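Local coordinates for protein N5-carboxyaminoimidazole ribonucleotide synthetase (Bacillus anthracis, PDB 3QFF) that catalyses the ATP-dependent carboxylation of 5-aminoimidazole ribonucleotide by bicarbonate to N5-carboxyaminoimidazole ribonucleotide, a step in purine biosynthesis, at residues F193-S204 / L254-T265; V211-H219 / S227-S238. One frame throughout, in Å; residues are numbered along the deposited sequence.

Contact 1. Residues F193-S204 / L254-T265. With ADP (adenosine-5'-diphosphate), chain C.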
loop_
_atom_site.group_PDB
_atom_site.type_symbol
_atom_site.label_atom_id
_atom_site.label_comp_id
_atom_site.label_asym_id
_atom_site.label_seq_id
_atom_site.Cartn_x
_atom_site.Cartn_y
_atom_site.Cartn_z
ATOM N N PHE A 193 -21.224 -29.285 -0.591
ATOM C CA PHE A 193 -20.830 -28.210 0.308
ATOM C C PHE A 193 -21.788 -27.037 0.203
ATOM O O PHE A 193 -22.424 -26.842 -0.834
ATOM C CB PHE A 193 -19.383 -27.759 0.051
ATOM C CG PHE A 193 -19.162 -27.174 -1.314
ATOM C CD1 PHE A 193 -18.713 -27.971 -2.359
ATOM C CD2 PHE A 193 -19.412 -25.818 -1.559
ATOM C CE1 PHE A 193 -18.513 -27.434 -3.630
ATOM C CE2 PHE A 193 -19.222 -25.274 -2.824
ATOM C CZ PHE A 193 -18.764 -26.089 -3.863
ATOM N N GLU A 194 -21.872 -26.277 1.292
ATOM C CA GLU A 194 -22.602 -25.022 1.346
ATOM C C GLU A 194 -21.761 -23.868 0.764
ATOM O O GLU A 194 -22.230 -23.158 -0.123
ATOM C CB GLU A 194 -22.998 -24.712 2.797
ATOM C CG GLU A 194 -24.053 -23.611 2.939
ATOM C CD GLU A 194 -24.203 -23.074 4.364
ATOM O OE1 GLU A 194 -23.948 -23.816 5.346
ATOM O OE2 GLU A 194 -24.594 -21.893 4.504
ATOM N N LYS A 195 -20.529 -23.706 1.261
ATOM C CA LYS A 195 -19.647 -22.582 0.909
ATOM C C LYS A 195 -18.242 -23.056 0.525
ATOM O O LYS A 195 -17.741 -24.041 1.079
ATOM C CB LYS A 195 -19.480 -21.645 2.117
ATOM C CG LYS A 195 -20.767 -21.154 2.767
ATOM C CD LYS A 195 -21.003 -19.728 2.419
ATOM C CE LYS A 195 -22.344 -19.218 2.928
ATOM N NZ LYS A 195 -22.880 -18.238 1.940
ATOM N N GLU A 196 -17.611 -22.348 -0.410
ATOM C CA GLU A 196 -16.159 -22.448 -0.612
ATOM C C GLU A 196 -15.435 -21.386 0.205
ATOM O O GLU A 196 -15.778 -20.196 0.143
ATOM C CB GLU A 196 -15.789 -22.313 -2.075
ATOM C CG GLU A 196 -16.040 -23.562 -2.871
ATOM C CD GLU A 196 -15.482 -23.465 -4.256
ATOM O OE1 GLU A 196 -16.132 -22.831 -5.119
ATOM O OE2 GLU A 196 -14.388 -24.027 -4.491
ATOM N N VAL A 197 -14.453 -21.817 0.994
ATOM C CA VAL A 197 -13.722 -20.889 1.849
ATOM C C VAL A 197 -12.213 -21.041 1.666
ATOM O O VAL A 197 -11.733 -22.097 1.241
ATOM C CB VAL A 197 -14.130 -20.993 3.372
ATOM C CG1 VAL A 197 -15.648 -20.788 3.553
ATOM C CG2 VAL A 197 -13.657 -22.315 4.018
ATOM N N SER A 198 -11.469 -19.976 1.959
ATOM C CA SER A 198 -10.020 -20.080 1.951
ATOM C C SER A 198 -9.387 -19.303 3.096
ATOM O O SER A 198 -9.966 -18.346 3.602
ATOM C CB SER A 198 -9.431 -19.651 0.607
ATOM O OG SER A 198 -9.514 -18.249 0.447
ATOM N N VAL A 199 -8.196 -19.738 3.495
ATOM C CA VAL A 199 -7.417 -19.118 4.561
ATOM C C VAL A 199 -5.984 -18.963 4.039
ATOM O O VAL A 199 -5.412 -19.911 3.466
ATOM C CB VAL A 199 -7.390 -20.002 5.845
ATOM C CG1 VAL A 199 -6.374 -19.472 6.866
ATOM C CG2 VAL A 199 -8.774 -20.087 6.491
ATOM N N ILE A 200 -5.430 -17.759 4.203
ATOM C CA ILE A 200 -4.042 -17.487 3.857
ATOM C C ILE A 200 -3.252 -17.613 5.154
ATOM O O ILE A 200 -3.585 -16.957 6.150
ATOM C CB ILE A 200 -3.825 -16.052 3.285
ATOM C CG1 ILE A 200 -4.776 -15.723 2.116
ATOM C CG2 ILE A 200 -2.342 -15.834 2.884
ATOM C CD1 ILE A 200 -4.508 -16.478 0.836
ATOM N N VAL A 201 -2.242 -18.476 5.149
ATOM C CA VAL A 201 -1.337 -18.582 6.296
ATOM C C VAL A 201 0.090 -18.169 5.903
ATOM O O VAL A 201 0.551 -18.425 4.774
ATOM C CB VAL A 201 -1.417 -19.997 6.989
ATOM C CG1 VAL A 201 -1.301 -21.119 5.970
ATOM C CG2 VAL A 201 -0.372 -20.131 8.095
ATOM N N ILE A 202 0.769 -17.503 6.829
ATOM C CA ILE A 202 2.117 -17.007 6.598
ATOM C C ILE A 202 3.041 -17.610 7.628
ATOM O O ILE A 202 2.717 -17.595 8.816
ATOM C CB ILE A 202 2.201 -15.469 6.796
ATOM C CG1 ILE A 202 1.070 -14.735 6.066
ATOM C CG2 ILE A 202 3.630 -14.939 6.419
ATOM C CD1 ILE A 202 1.071 -14.892 4.534
ATOM N N ARG A 203 4.189 -18.114 7.188
ATOM C CA ARG A 203 5.196 -18.633 8.120
ATOM C C ARG A 203 6.562 -18.120 7.710
ATOM O O ARG A 203 6.985 -18.317 6.568
ATOM C CB ARG A 203 5.187 -20.169 8.170
ATOM C CG ARG A 203 6.071 -20.741 9.269
ATOM C CD ARG A 203 5.759 -22.213 9.579
ATOM N NE ARG A 203 6.742 -22.783 10.511
ATOM C CZ ARG A 203 7.941 -23.256 10.166
ATOM N NH1 ARG A 203 8.341 -23.238 8.908
ATOM N NH2 ARG A 203 8.753 -23.752 11.097
ATOM N N SER A 204 7.240 -17.444 8.626
ATOM C CA SER A 204 8.540 -16.851 8.309
ATOM C C SER A 204 9.674 -17.880 8.342
ATOM O O SER A 204 9.504 -18.994 8.840
ATOM C CB SER A 204 8.856 -15.675 9.246
ATOM O OG SER A 204 9.377 -16.124 10.493
ATOM N N LEU A 254 6.135 -24.808 6.192
ATOM C CA LEU A 254 5.977 -23.687 5.286
ATOM C C LEU A 254 6.976 -22.584 5.588
ATOM O O LEU A 254 7.212 -22.250 6.751
ATOM C CB LEU A 254 4.549 -23.110 5.373
ATOM C CG LEU A 254 4.243 -21.740 4.755
ATOM C CD1 LEU A 254 4.271 -21.771 3.195
ATOM C CD2 LEU A 254 2.883 -21.184 5.252
ATOM N N VAL A 255 7.541 -22.015 4.526
ATOM C CA VAL A 255 8.182 -20.706 4.604
ATOM C C VAL A 255 7.600 -19.849 3.479
ATOM O O VAL A 255 7.624 -20.242 2.320
ATOM C CB VAL A 255 9.726 -20.787 4.491
ATOM C CG1 VAL A 255 10.351 -19.369 4.434
ATOM C CG2 VAL A 255 10.310 -21.604 5.663
ATOM N N GLY A 256 7.077 -18.677 3.825
ATOM C CA GLY A 256 6.391 -17.830 2.863
ATOM C C GLY A 256 4.884 -17.870 3.084
ATOM O O GLY A 256 4.409 -17.839 4.228
ATOM N N THR A 257 4.141 -17.977 1.983
ATOM C CA THR A 257 2.690 -17.819 1.968
ATOM C C THR A 257 2.044 -19.104 1.483
ATOM O O THR A 257 2.503 -19.701 0.498
ATOM C CB THR A 257 2.292 -16.664 1.010
ATOM O OG1 THR A 257 2.974 -15.479 1.417
ATOM C CG2 THR A 257 0.785 -16.377 1.049
ATOM N N LEU A 258 0.995 -19.541 2.179
ATOM C CA LEU A 258 0.201 -20.681 1.721
ATOM C C LEU A 258 -1.284 -20.321 1.706
ATOM O O LEU A 258 -1.826 -19.911 2.718
ATOM C CB LEU A 258 0.435 -21.909 2.620
ATOM C CG LEU A 258 -0.246 -23.215 2.173
ATOM C CD1 LEU A 258 0.368 -23.730 0.866
ATOM C CD2 LEU A 258 -0.125 -24.291 3.266
ATOM N N ALA A 259 -1.928 -20.454 0.550
ATOM C CA ALA A 259 -3.378 -20.307 0.481
ATOM C C ALA A 259 -3.961 -21.702 0.579
ATOM O O ALA A 259 -3.532 -22.600 -0.143
ATOM C CB ALA A 259 -3.791 -19.667 -0.844
ATOM N N VAL A 260 -4.934 -21.883 1.462
ATOM C CA VAL A 260 -5.574 -23.185 1.637
ATOM C C VAL A 260 -7.024 -23.036 1.193
ATOM O O VAL A 260 -7.781 -22.299 1.818
ATOM C CB VAL A 260 -5.521 -23.643 3.111
ATOM C CG1 VAL A 260 -5.980 -25.113 3.240
ATOM C CG2 VAL A 260 -4.104 -23.463 3.696
ATOM N N GLU A 261 -7.403 -23.686 0.097
ATOM C CA GLU A 261 -8.797 -23.632 -0.338
ATOM C C GLU A 261 -9.538 -24.848 0.165
ATOM O O GLU A 261 -9.006 -25.953 0.140
ATOM C CB GLU A 261 -8.917 -23.512 -1.857
ATOM C CG GLU A 261 -8.388 -22.178 -2.390
ATOM C CD GLU A 261 -8.698 -22.000 -3.865
ATOM O OE1 GLU A 261 -7.863 -22.406 -4.700
ATOM O OE2 GLU A 261 -9.790 -21.472 -4.188
ATOM N N MET A 262 -10.771 -24.617 0.603
ATOM C CA MET A 262 -11.544 -25.576 1.377
ATOM C C MET A 262 -13.009 -25.564 0.966
ATOM O O MET A 262 -13.491 -24.559 0.464
ATOM C CB MET A 262 -11.451 -25.227 2.864
ATOM C CG MET A 262 -10.084 -25.521 3.492
ATOM S SD MET A 262 -9.916 -24.817 5.151
ATOM C CE MET A 262 -9.107 -23.278 4.778
ATOM N N PHE A 263 -13.685 -26.699 1.163
ATOM C CA PHE A 263 -15.142 -26.812 1.073
ATOM C C PHE A 263 -15.729 -26.957 2.488
ATOM O O PHE A 263 -15.277 -27.800 3.289
ATOM C CB PHE A 263 -15.566 -28.043 0.251
ATOM C CG PHE A 263 -14.971 -28.124 -1.140
ATOM C CD1 PHE A 263 -14.258 -29.252 -1.525
ATOM C CD2 PHE A 263 -15.156 -27.105 -2.070
ATOM C CE1 PHE A 263 -13.725 -29.366 -2.810
ATOM C CE2 PHE A 263 -14.618 -27.203 -3.359
ATOM C CZ PHE A 263 -13.900 -28.336 -3.728
ATOM N N ALA A 264 -16.732 -26.135 2.791
ATOM C CA ALA A 264 -17.425 -26.171 4.069
ATOM C C ALA A 264 -18.854 -26.674 3.867
ATOM O O ALA A 264 -19.586 -26.148 3.025
ATOM C CB ALA A 264 -17.429 -24.784 4.699
ATOM N N THR A 265 -19.249 -27.699 4.619
ATOM C CA THR A 265 -20.601 -28.252 4.468
ATOM C C THR A 265 -21.593 -27.582 5.417
ATOM O O THR A 265 -21.195 -26.838 6.322
ATOM C CB THR A 265 -20.648 -29.787 4.660
ATOM O OG1 THR A 265 -20.445 -30.108 6.045
ATOM C CG2 THR A 265 -19.606 -30.479 3.771
HETATM P PB ADP C . -9.107 -25.616 -10.278
HETATM O O1B ADP C . -9.313 -25.498 -11.770
HETATM O O2B ADP C . -7.716 -26.084 -9.909
HETATM O O3B ADP C . -9.588 -24.407 -9.511
HETATM P PA ADP C . -10.698 -27.168 -8.389
HETATM O O1A ADP C . -10.535 -25.978 -7.466
HETATM O O2A ADP C . -10.230 -28.537 -7.953
HETATM O O3A ADP C . -10.074 -26.850 -9.853
HETATM O "O5'" ADP C . -12.265 -27.321 -8.714
HETATM C "C5'" ADP C . -12.945 -26.301 -9.443
HETATM C "C4'" ADP C . -14.364 -26.165 -8.913
HETATM O "O4'" ADP C . -15.039 -27.417 -9.044
HETATM C "C3'" ADP C . -14.388 -25.809 -7.435
HETATM O "O3'" ADP C . -14.535 -24.398 -7.246
HETATM C "C2'" ADP C . -15.569 -26.583 -6.884
HETATM O "O2'" ADP C . -16.732 -25.750 -6.868
HETATM C "C1'" ADP C . -15.794 -27.721 -7.867
HETATM N N9 ADP C . -15.328 -29.007 -7.277
HETATM C C8 ADP C . -14.093 -29.537 -7.405
HETATM N N7 ADP C . -13.993 -30.719 -6.748
HETATM C C5 ADP C . -15.185 -30.970 -6.182
HETATM C C6 ADP C . -15.764 -32.051 -5.345
HETATM N N6 ADP C . -15.026 -33.128 -4.975
HETATM N N1 ADP C . -17.060 -31.920 -4.963
HETATM C C2 ADP C . -17.808 -30.858 -5.317
HETATM N N3 ADP C . -17.345 -29.846 -6.073
HETATM C C4 ADP C . -16.066 -29.842 -6.532
HETATM O O HOH W 1 -12.393 -23.972 -2.182
HETATM O O HOH W 2 -11.918 -21.278 -2.151
#
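F193 and F263 lie in an offset stack, ring centroids 4.8 Å apart and planes at 14°, with F263 CD2 over one face of the F193 ring near its rim. Their pairing illustrates how a sheet end can become a nucleotide pocket: F193 CE1 brings the ring edge to within 3.6 Å of adenine N3 of ADP. E196 runs alongside F263, its CG in the plane of that ring, and OE2 at the end of its extended chain accepts a hydrogen bond from ribose O3' at 2.8 Å.

The enclosed part is the face carrying V197, V199, V201, L258, V260 and M262, all buried. The bend of M262 at chi3 (-95°) lays CE on V199 CG2, 3.6 Å away, and helix 235-251 closes over V199, V201 and V260. The looser side is at the ends, where E194 is exposed and F193, K195 and R203 are partly exposed. At one, A264 O accepts from both E194 N and K195 N, a classic beta bulge; at the other, R203 stretches out and NH1 meets L254 O at 2.6 Å, above the carbonyl plane. An antiparallel strand pair that offers one end to the nucleotide is characteristic of the ATP-grasp fold.

Contact 2. Residues V211-H219 / S227-S238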
loop_
_atom_site.group_PDB
_atom_site.type_symbol
_atom_site.label_atom_id
_atom_site.label_comp_id
_atom_site.label_asym_id
_atom_site.label_seq_id
_atom_site.Cartn_x
_atom_site.Cartn_y
_atom_site.Cartn_z
ATOM N N VAL A 211 -2.052 -16.094 10.617
ATOM C CA VAL A 211 -3.146 -16.568 9.783
ATOM C C VAL A 211 -4.106 -15.404 9.524
ATOM O O VAL A 211 -4.432 -14.617 10.436
ATOM C CB VAL A 211 -3.893 -17.754 10.431
ATOM C CG1 VAL A 211 -4.814 -18.441 9.429
ATOM C CG2 VAL A 211 -2.892 -18.763 10.974
ATOM N N PHE A 212 -4.525 -15.275 8.279
ATOM C CA PHE A 212 -5.532 -14.292 7.910
ATOM C C PHE A 212 -6.938 -14.829 8.173
ATOM O O PHE A 212 -7.111 -16.036 8.354
ATOM C CB PHE A 212 -5.379 -13.905 6.443
ATOM C CG PHE A 212 -4.285 -12.928 6.205
ATOM C CD1 PHE A 212 -3.042 -13.362 5.721
ATOM C CD2 PHE A 212 -4.476 -11.580 6.484
ATOM C CE1 PHE A 212 -2.013 -12.441 5.484
ATOM C CE2 PHE A 212 -3.448 -10.649 6.248
ATOM C CZ PHE A 212 -2.221 -11.080 5.746
ATOM N N PRO A 213 -7.939 -13.933 8.217
ATOM C CA PRO A 213 -9.314 -14.391 8.489
ATOM C C PRO A 213 -9.848 -15.255 7.352
ATOM O O PRO A 213 -9.399 -15.115 6.203
ATOM C CB PRO A 213 -10.135 -13.086 8.585
ATOM C CG PRO A 213 -9.144 -11.970 8.663
ATOM C CD PRO A 213 -7.840 -12.468 8.091
ATOM N N VAL A 214 -10.811 -16.118 7.662
ATOM C CA VAL A 214 -11.453 -16.948 6.661
ATOM C C VAL A 214 -12.238 -16.108 5.638
ATOM O O VAL A 214 -13.066 -15.286 6.007
ATOM C CB VAL A 214 -12.410 -18.003 7.285
ATOM C CG1 VAL A 214 -12.913 -18.954 6.202
ATOM C CG2 VAL A 214 -11.733 -18.789 8.431
ATOM N N ALA A 215 -11.986 -16.355 4.355
ATOM C CA ALA A 215 -12.722 -15.692 3.282
ATOM C C ALA A 215 -13.669 -16.690 2.631
ATOM O O ALA A 215 -13.293 -17.835 2.390
ATOM C CB ALA A 215 -11.767 -15.146 2.239
ATOM N N GLU A 216 -14.892 -16.246 2.357
ATOM C CA GLU A 216 -15.845 -17.028 1.564
ATOM C C GLU A 216 -15.655 -16.664 0.094
ATOM O O GLU A 216 -15.734 -15.482 -0.273
ATOM C CB GLU A 216 -17.280 -16.757 2.036
ATOM C CG GLU A 216 -18.385 -17.098 1.017
ATOM C CD GLU A 216 -19.777 -16.631 1.474
ATOM O OE1 GLU A 216 -19.887 -15.995 2.539
ATOM O OE2 GLU A 216 -20.766 -16.899 0.759
ATOM N N ASN A 217 -15.415 -17.675 -0.744
ATOM C CA ASN A 217 -15.111 -17.450 -2.152
ATOM C C ASN A 217 -16.201 -17.895 -3.106
ATOM O O ASN A 217 -16.689 -19.026 -3.012
ATOM C CB ASN A 217 -13.802 -18.144 -2.517
ATOM C CG ASN A 217 -12.659 -17.643 -1.693
ATOM O OD1 ASN A 217 -12.554 -16.446 -1.437
ATOM N ND2 ASN A 217 -11.806 -18.552 -1.242
ATOM N N ILE A 218 -16.552 -17.003 -4.029
ATOM C CA ILE A 218 -17.559 -17.294 -5.043
ATOM C C ILE A 218 -16.895 -17.416 -6.415
ATOM O O ILE A 218 -16.320 -16.445 -6.933
ATOM C CB ILE A 218 -18.746 -16.256 -4.998
ATOM C CG1 ILE A 218 -19.362 -16.235 -3.587
ATOM C CG2 ILE A 218 -19.803 -16.581 -6.084
ATOM C CD1 ILE A 218 -20.616 -15.366 -3.401
ATOM N N HIS A 219 -16.945 -18.628 -6.977
ATOM C CA HIS A 219 -16.396 -18.917 -8.301
ATOM C C HIS A 219 -17.492 -18.943 -9.365
ATOM O O HIS A 219 -18.628 -19.333 -9.084
ATOM C CB HIS A 219 -15.633 -20.246 -8.313
ATOM C CG HIS A 219 -14.431 -20.252 -7.425
ATOM N ND1 HIS A 219 -14.505 -20.548 -6.082
ATOM C CD2 HIS A 219 -13.131 -19.970 -7.679
ATOM C CE1 HIS A 219 -13.299 -20.456 -5.548
ATOM N NE2 HIS A 219 -12.449 -20.102 -6.494
ATOM N N SER A 227 -14.572 -12.562 -3.173
ATOM C CA SER A 227 -14.188 -13.042 -1.842
ATOM C C SER A 227 -14.847 -12.166 -0.787
ATOM O O SER A 227 -14.802 -10.929 -0.857
ATOM C CB SER A 227 -12.675 -13.031 -1.627
ATOM O OG SER A 227 -12.041 -13.808 -2.607
ATOM N N ILE A 228 -15.445 -12.813 0.196
ATOM C CA ILE A 228 -16.231 -12.113 1.194
ATOM C C ILE A 228 -15.629 -12.378 2.558
ATOM O O ILE A 228 -15.443 -13.530 2.935
ATOM C CB ILE A 228 -17.677 -12.622 1.198
ATOM C CG1 ILE A 228 -18.316 -12.504 -0.194
ATOM C CG2 ILE A 228 -18.482 -11.903 2.271
ATOM C CD1 ILE A 228 -19.599 -13.405 -0.370
ATOM N N VAL A 229 -15.344 -11.311 3.300
ATOM C CA VAL A 229 -14.672 -11.425 4.579
ATOM C C VAL A 229 -15.324 -10.456 5.571
ATOM O O VAL A 229 -15.385 -9.254 5.306
ATOM C CB VAL A 229 -13.162 -11.102 4.448
ATOM C CG1 VAL A 229 -12.386 -11.629 5.650
ATOM C CG2 VAL A 229 -12.595 -11.677 3.148
ATOM N N PRO A 230 -15.794 -10.960 6.728
ATOM C CA PRO A 230 -15.720 -12.343 7.229
ATOM C C PRO A 230 -16.583 -13.297 6.409
ATOM O O PRO A 230 -17.648 -12.911 5.920
ATOM C CB PRO A 230 -16.260 -12.231 8.666
ATOM C CG PRO A 230 -16.220 -10.744 8.992
ATOM C CD PRO A 230 -16.476 -10.073 7.685
ATOM N N ALA A 231 -16.097 -14.518 6.209
ATOM C CA ALA A 231 -16.903 -15.555 5.549
ATOM C C ALA A 231 -18.215 -15.709 6.319
ATOM O O ALA A 231 -18.230 -15.626 7.543
ATOM C CB ALA A 231 -16.140 -16.887 5.505
ATOM N N ARG A 232 -19.316 -15.913 5.606
ATOM C CA ARG A 232 -20.620 -16.023 6.246
ATOM C C ARG A 232 -20.850 -17.456 6.758
ATOM O O ARG A 232 -21.656 -18.217 6.210
ATOM C CB ARG A 232 -21.732 -15.541 5.302
ATOM C CG ARG A 232 -21.576 -14.053 4.903
ATOM C CD ARG A 232 -22.555 -13.605 3.819
ATOM N NE ARG A 232 -22.296 -14.254 2.537
ATOM C CZ ARG A 232 -23.071 -14.145 1.455
ATOM N NH1 ARG A 232 -22.732 -14.784 0.345
ATOM N NH2 ARG A 232 -24.180 -13.399 1.472
ATOM N N ILE A 233 -20.110 -17.808 7.807
ATOM C CA ILE A 233 -20.119 -19.155 8.366
ATOM C C ILE A 233 -20.124 -19.074 9.891
ATOM O O ILE A 233 -19.844 -18.015 10.454
ATOM C CB ILE A 233 -18.895 -20.002 7.864
ATOM C CG1 ILE A 233 -17.568 -19.338 8.263
ATOM C CG2 ILE A 233 -18.964 -20.240 6.346
ATOM C CD1 ILE A 233 -16.334 -20.056 7.775
ATOM N N THR A 234 -20.444 -20.188 10.557
ATOM C CA THR A 234 -20.457 -20.233 12.021
ATOM C C THR A 234 -19.065 -20.011 12.600
ATOM O O THR A 234 -18.050 -20.263 11.932
ATOM C CB THR A 234 -20.987 -21.582 12.554
ATOM O OG1 THR A 234 -20.080 -22.634 12.190
ATOM C CG2 THR A 234 -22.386 -21.892 11.987
ATOM N N GLU A 235 -19.019 -19.558 13.851
ATOM C CA GLU A 235 -17.755 -19.387 14.553
ATOM C C GLU A 235 -17.006 -20.714 14.652
ATOM O O GLU A 235 -15.787 -20.728 14.784
ATOM C CB GLU A 235 -17.990 -18.806 15.952
ATOM C CG GLU A 235 -16.790 -18.053 16.534
ATOM C CD GLU A 235 -16.419 -16.832 15.706
ATOM O OE1 GLU A 235 -15.239 -16.726 15.288
ATOM O OE2 GLU A 235 -17.313 -15.992 15.448
ATOM N N GLU A 236 -17.742 -21.821 14.580
ATOM C CA GLU A 236 -17.163 -23.160 14.700
ATOM C C GLU A 236 -16.436 -23.587 13.426
ATOM O O GLU A 236 -15.339 -24.146 13.504
ATOM C CB GLU A 236 -18.235 -24.188 15.077
ATOM C CG GLU A 236 -18.634 -24.173 16.572
ATOM C CD GLU A 236 -19.220 -22.839 17.050
ATOM O OE1 GLU A 236 -18.736 -22.323 18.087
ATOM O OE2 GLU A 236 -20.151 -22.301 16.390
ATOM N N LEU A 237 -17.059 -23.335 12.273
ATOM C CA LEU A 237 -16.432 -23.548 10.974
ATOM C C LEU A 237 -15.175 -22.688 10.781
ATOM O O LEU A 237 -14.174 -23.162 10.231
ATOM C CB LEU A 237 -17.421 -23.280 9.828
ATOM C CG LEU A 237 -18.298 -24.428 9.313
ATOM C CD1 LEU A 237 -19.348 -23.921 8.363
ATOM C CD2 LEU A 237 -17.468 -25.507 8.632
ATOM N N SER A 238 -15.245 -21.430 11.212
ATOM C CA SER A 238 -14.126 -20.498 11.100
ATOM C C SER A 238 -12.918 -20.981 11.873
ATOM O O SER A 238 -11.816 -21.047 11.332
ATOM C CB SER A 238 -14.519 -19.114 11.620
ATOM O OG SER A 238 -15.432 -18.508 10.734
#
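E216 and R232 show how one carboxylate can tie a hairpin to the turn that follows it. The E216 chain leaves the strand with CG anti to the backbone N (chi1 159°) and stays extended. Its CB rests on the methyl of A231, CB to CB 3.7 Å, its CG passes beside I228 CD1 at 4.1 Å, and its CD lies 3.7 Å from the same I228 CD1. At the tip OE1 takes two donors from opposite faces of the carboxylate plane: R232 NE at 3.0 Å on the syn side and the backbone N of R232 at 3.1 Å on the anti side. OE2 accepts from R232 NH1 at 2.9 Å, from above that plane. The guanidinium thus grips side-on in a salt bridge, its plane 26° from the carboxylate, and the added backbone bond ties the acid to the turn itself. OE2 is also in a salt bridge with K195 NZ.

On the backbone, E216 and I228 form a hydrogen-bonded antiparallel pair. The next pair, N217 with S227, is non-hydrogen-bonded, and there S227 OG donates to N217 OD1 at 2.9 Å. Further back along the strand V214 CG1 touches A231 CB and I233 CD1.

Strand 209-220 lies between strands 195-203 and 223-229. V214 packs on helix 235-251, whose N-cap is T234, and helix 365-374 covers I228 and R232, with E366 salt-bridged to R232 NH2.

Four neighbouring strands of one antiparallel sheet, 256-264, 195-203, 209-220 and 223-229, carry the two contacts; 195-203 of contact 1 borders 209-220 of contact 2, and the centres of contacts 1 and 2 are about 10 Å apart. Along the chain, contact 2 is nested inside the loop that contact 1 closes. The seam is held by E196 O accepting, probably, from N217 N at 2.7 Å, and by a salt bridge between K195 NZ and E216 OE2 of 2.8 Å. Contact 1 touches ADP directly. Contact 2 lies further off, with the N217 side chain about 8 Å from the nucleotide, although H219 touches ADP and bonds weakly to E196, which accepts a hydrogen bond from the ribose.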